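Local coordinates for protein glucoamylase (Thermoanaerobacterium thermosaccharolyticum, PDB 1LF6) that hydrolyses terminal alpha-1,4-linked glucose units one after another from the non-reducing ends of glucan chains, probably releasing beta-D-glucose, as a family 15 glucoamylase, at residues H347-F352 / D359-S364. Numbering follows the deposited sequence.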
ATOM      1  N   HIS A 347       2.304 -13.303  -1.418  1.00 12.55           N
ATOM      2  CA  HIS A 347       3.130 -12.753  -2.481  1.00 11.64           C
ATOM      3  C   HIS A 347       4.269 -11.911  -1.919  1.00 12.36           C
ATOM      4  O   HIS A 347       5.402 -11.985  -2.399  1.00 11.31           O
ATOM      5  CB  HIS A 347       2.250 -11.939  -3.429  1.00 13.40           C
ATOM      6  CG  HIS A 347       1.280 -12.780  -4.204  1.00 14.46           C
ATOM      7  ND1 HIS A 347       1.688 -13.788  -5.056  1.00 12.30           N
ATOM      8  CD2 HIS A 347      -0.074 -12.783  -4.240  1.00 12.17           C
ATOM      9  CE1 HIS A 347       0.627 -14.372  -5.583  1.00 11.87           C
ATOM     10  NE2 HIS A 347      -0.456 -13.781  -5.105  1.00 11.87           N
ATOM     11  N   VAL A 348       3.970 -11.121  -0.895  1.00 11.81           N
ATOM     12  CA  VAL A 348       4.980 -10.285  -0.258  1.00 13.02           C
ATOM     13  C   VAL A 348       6.053 -11.215   0.330  1.00 14.28           C
ATOM     14  O   VAL A 348       7.244 -10.985   0.158  1.00 17.02           O
ATOM     15  CB  VAL A 348       4.342  -9.404   0.855  1.00 14.26           C
ATOM     16  CG1 VAL A 348       5.439  -8.764   1.731  1.00 12.69           C
ATOM     17  CG2 VAL A 348       3.486  -8.308   0.211  1.00 10.30           C
ATOM     18  N   ALA A 349       5.620 -12.277   0.999  1.00 14.25           N
ATOM     19  CA  ALA A 349       6.542 -13.240   1.581  1.00 16.14           C
ATOM     20  C   ALA A 349       7.447 -13.850   0.503  1.00 17.54           C
ATOM     21  O   ALA A 349       8.633 -14.097   0.736  1.00 18.96           O
ATOM     22  CB  ALA A 349       5.770 -14.328   2.289  1.00 10.69           C
ATOM     23  N   ASN A 350       6.889 -14.098  -0.678  1.00 17.87           N
ATOM     24  CA  ASN A 350       7.678 -14.664  -1.758  1.00 18.76           C
ATOM     25  C   ASN A 350       8.775 -13.702  -2.207  1.00 18.47           C
ATOM     26  O   ASN A 350       9.867 -14.133  -2.595  1.00 17.92           O
ATOM     27  CB  ASN A 350       6.785 -15.045  -2.942  1.00 17.99           C
ATOM     28  CG  ASN A 350       5.983 -16.297  -2.670  1.00 21.30           C
ATOM     29  OD1 ASN A 350       6.448 -17.201  -1.971  1.00 21.13           O
ATOM     30  ND2 ASN A 350       4.781 -16.369  -3.229  1.00 17.24           N
ATOM     31  N   ALA A 351       8.490 -12.402  -2.152  1.00 15.78           N
ATOM     32  CA  ALA A 351       9.481 -11.396  -2.530  1.00 15.78           C
ATOM     33  C   ALA A 351      10.586 -11.397  -1.470  1.00 16.58           C
ATOM     34  O   ALA A 351      11.765 -11.349  -1.799  1.00 16.85           O
ATOM     35  CB  ALA A 351       8.832 -10.018  -2.614  1.00 14.52           C
ATOM     36  N   PHE A 352      10.201 -11.452  -0.196  1.00 16.76           N
ATOM     37  CA  PHE A 352      11.195 -11.487   0.871  1.00 18.16           C
ATOM     38  C   PHE A 352      12.093 -12.710   0.686  1.00 18.01           C
ATOM     39  O   PHE A 352      13.301 -12.633   0.878  1.00 18.98           O
ATOM     40  CB  PHE A 352      10.518 -11.549   2.251  1.00 15.67           C
ATOM     41  CG  PHE A 352      10.051 -10.211   2.763  1.00 14.53           C
ATOM     42  CD1 PHE A 352      10.936  -9.139   2.851  1.00 14.24           C
ATOM     43  CD2 PHE A 352       8.736 -10.031   3.185  1.00 13.62           C
ATOM     44  CE1 PHE A 352      10.519  -7.901   3.355  1.00 13.98           C
ATOM     45  CE2 PHE A 352       8.309  -8.798   3.691  1.00 13.17           C
ATOM     46  CZ  PHE A 352       9.201  -7.735   3.775  1.00 14.56           C
ATOM     47  N   ASP A 359      13.624 -14.265   7.293  1.00 21.83           N
ATOM     48  CA  ASP A 359      13.015 -13.936   8.586  1.00 21.50           C
ATOM     49  C   ASP A 359      11.668 -13.240   8.432  1.00 21.21           C
ATOM     50  O   ASP A 359      10.705 -13.563   9.130  1.00 19.20           O
ATOM     51  CB  ASP A 359      13.944 -13.027   9.398  1.00 25.31           C
ATOM     52  CG  ASP A 359      15.183 -13.752   9.908  1.00 27.54           C
ATOM     53  OD1 ASP A 359      16.115 -13.066  10.367  1.00 30.03           O
ATOM     54  OD2 ASP A 359      15.218 -14.998   9.859  1.00 29.05           O
ATOM     55  N   SER A 360      11.609 -12.268   7.528  1.00 21.14           N
ATOM     56  CA  SER A 360      10.372 -11.534   7.300  1.00 20.36           C
ATOM     57  C   SER A 360       9.268 -12.444   6.769  1.00 19.88           C
ATOM     58  O   SER A 360       8.113 -12.313   7.164  1.00 20.93           O
ATOM     59  CB  SER A 360      10.607 -10.382   6.329  1.00 18.89           C
ATOM     60  OG  SER A 360      11.423  -9.385   6.926  1.00 22.63           O
ATOM     61  N   ALA A 361       9.622 -13.364   5.874  1.00 19.53           N
ATOM     62  CA  ALA A 361       8.643 -14.291   5.322  1.00 19.10           C
ATOM     63  C   ALA A 361       8.110 -15.205   6.428  1.00 19.75           C
ATOM     64  O   ALA A 361       6.906 -15.462   6.507  1.00 18.90           O
ATOM     65  CB  ALA A 361       9.270 -15.116   4.217  1.00 19.47           C
ATOM     66  N   ASN A 362       9.006 -15.691   7.287  1.00 18.76           N
ATOM     67  CA  ASN A 362       8.601 -16.567   8.386  1.00 21.89           C
ATOM     68  C   ASN A 362       7.703 -15.865   9.389  1.00 21.65           C
ATOM     69  O   ASN A 362       6.775 -16.467   9.930  1.00 22.07           O
ATOM     70  CB  ASN A 362       9.825 -17.132   9.112  1.00 21.69           C
ATOM     71  CG  ASN A 362      10.274 -18.453   8.533  1.00 21.76           C
ATOM     72  OD1 ASN A 362       9.494 -19.404   8.459  1.00 23.17           O
ATOM     73  ND2 ASN A 362      11.534 -18.525   8.120  1.00 20.09           N
ATOM     74  N   ARG A 363       7.982 -14.593   9.647  1.00 22.33           N
ATOM     75  CA  ARG A 363       7.164 -13.840  10.578  1.00 22.50           C
ATOM     76  C   ARG A 363       5.760 -13.701   9.994  1.00 21.18           C
ATOM     77  O   ARG A 363       4.767 -13.782  10.717  1.00 19.53           O
ATOM     78  CB  ARG A 363       7.775 -12.464  10.813  1.00 25.56           C
ATOM     79  CG  ARG A 363       7.666 -11.986  12.249  1.00 30.37           C
ATOM     80  CD  ARG A 363       8.444 -10.695  12.433  1.00 31.82           C
ATOM     81  NE  ARG A 363       9.793 -10.822  11.897  1.00 33.09           N
ATOM     82  CZ  ARG A 363      10.271 -10.103  10.886  1.00 32.23           C
ATOM     83  NH1 ARG A 363       9.514  -9.192  10.293  1.00 31.57           N
ATOM     84  NH2 ARG A 363      11.514 -10.302  10.466  1.00 30.71           N
ATOM     85  N   SER A 364       5.673 -13.495   8.682  1.00 19.86           N
ATOM     86  CA  SER A 364       4.364 -13.358   8.057  1.00 18.00           C
ATOM     87  C   SER A 364       3.637 -14.701   8.116  1.00 18.79           C
ATOM     88  O   SER A 364       2.420 -14.744   8.303  1.00 19.53           O
ATOM     89  CB  SER A 364       4.496 -12.871   6.607  1.00 16.42           C
ATOM     90  OG  SER A 364       4.874 -13.912   5.727  1.00 18.20           O
TER
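A349 and A361 meet where two consecutive helices of the catalytic (alpha/alpha) barrel fold back on each other, a worked example of how small residues let an antiparallel helical hairpin close up. The axes of the two short segments approach to 8.1 Å at 156°, and the CA atoms of A349 and A361 lie just 4.4 Å apart. The methyl of A349 meets that of A361, CB to CB at 4.1 Å, and A349 CB also lies 3.6 Å from S364 OG. That hydroxyl is turned back on its own helix: S364 OG, set between its backbone N and carbonyl carbon (chi1 78°), gives a 2.7 Å hydrogen bond to A361 O and so presents no unsatisfied donor to the methyl. One turn further on, F352 lays its ring flat over S360, whose CB sits 3.5 Å from the ring centroid and 7° off the normal, a CH-pi contact. S360 OG is hydrogen-bonded to D357 OD1, in the short connection between the helices, and M302 and L305 of helix 296-306 also touch F352. Were F352 an alanine, S360 CB would probably lose the ring face it lies over, and a gap is likely to open toward helix 296-306. The hairpin thus joins through van der Waals and CH-pi contacts, its serine hydroxyls satisfied locally, which suggests that closeness of fit, more than polar pairing, sets the helix spacing here.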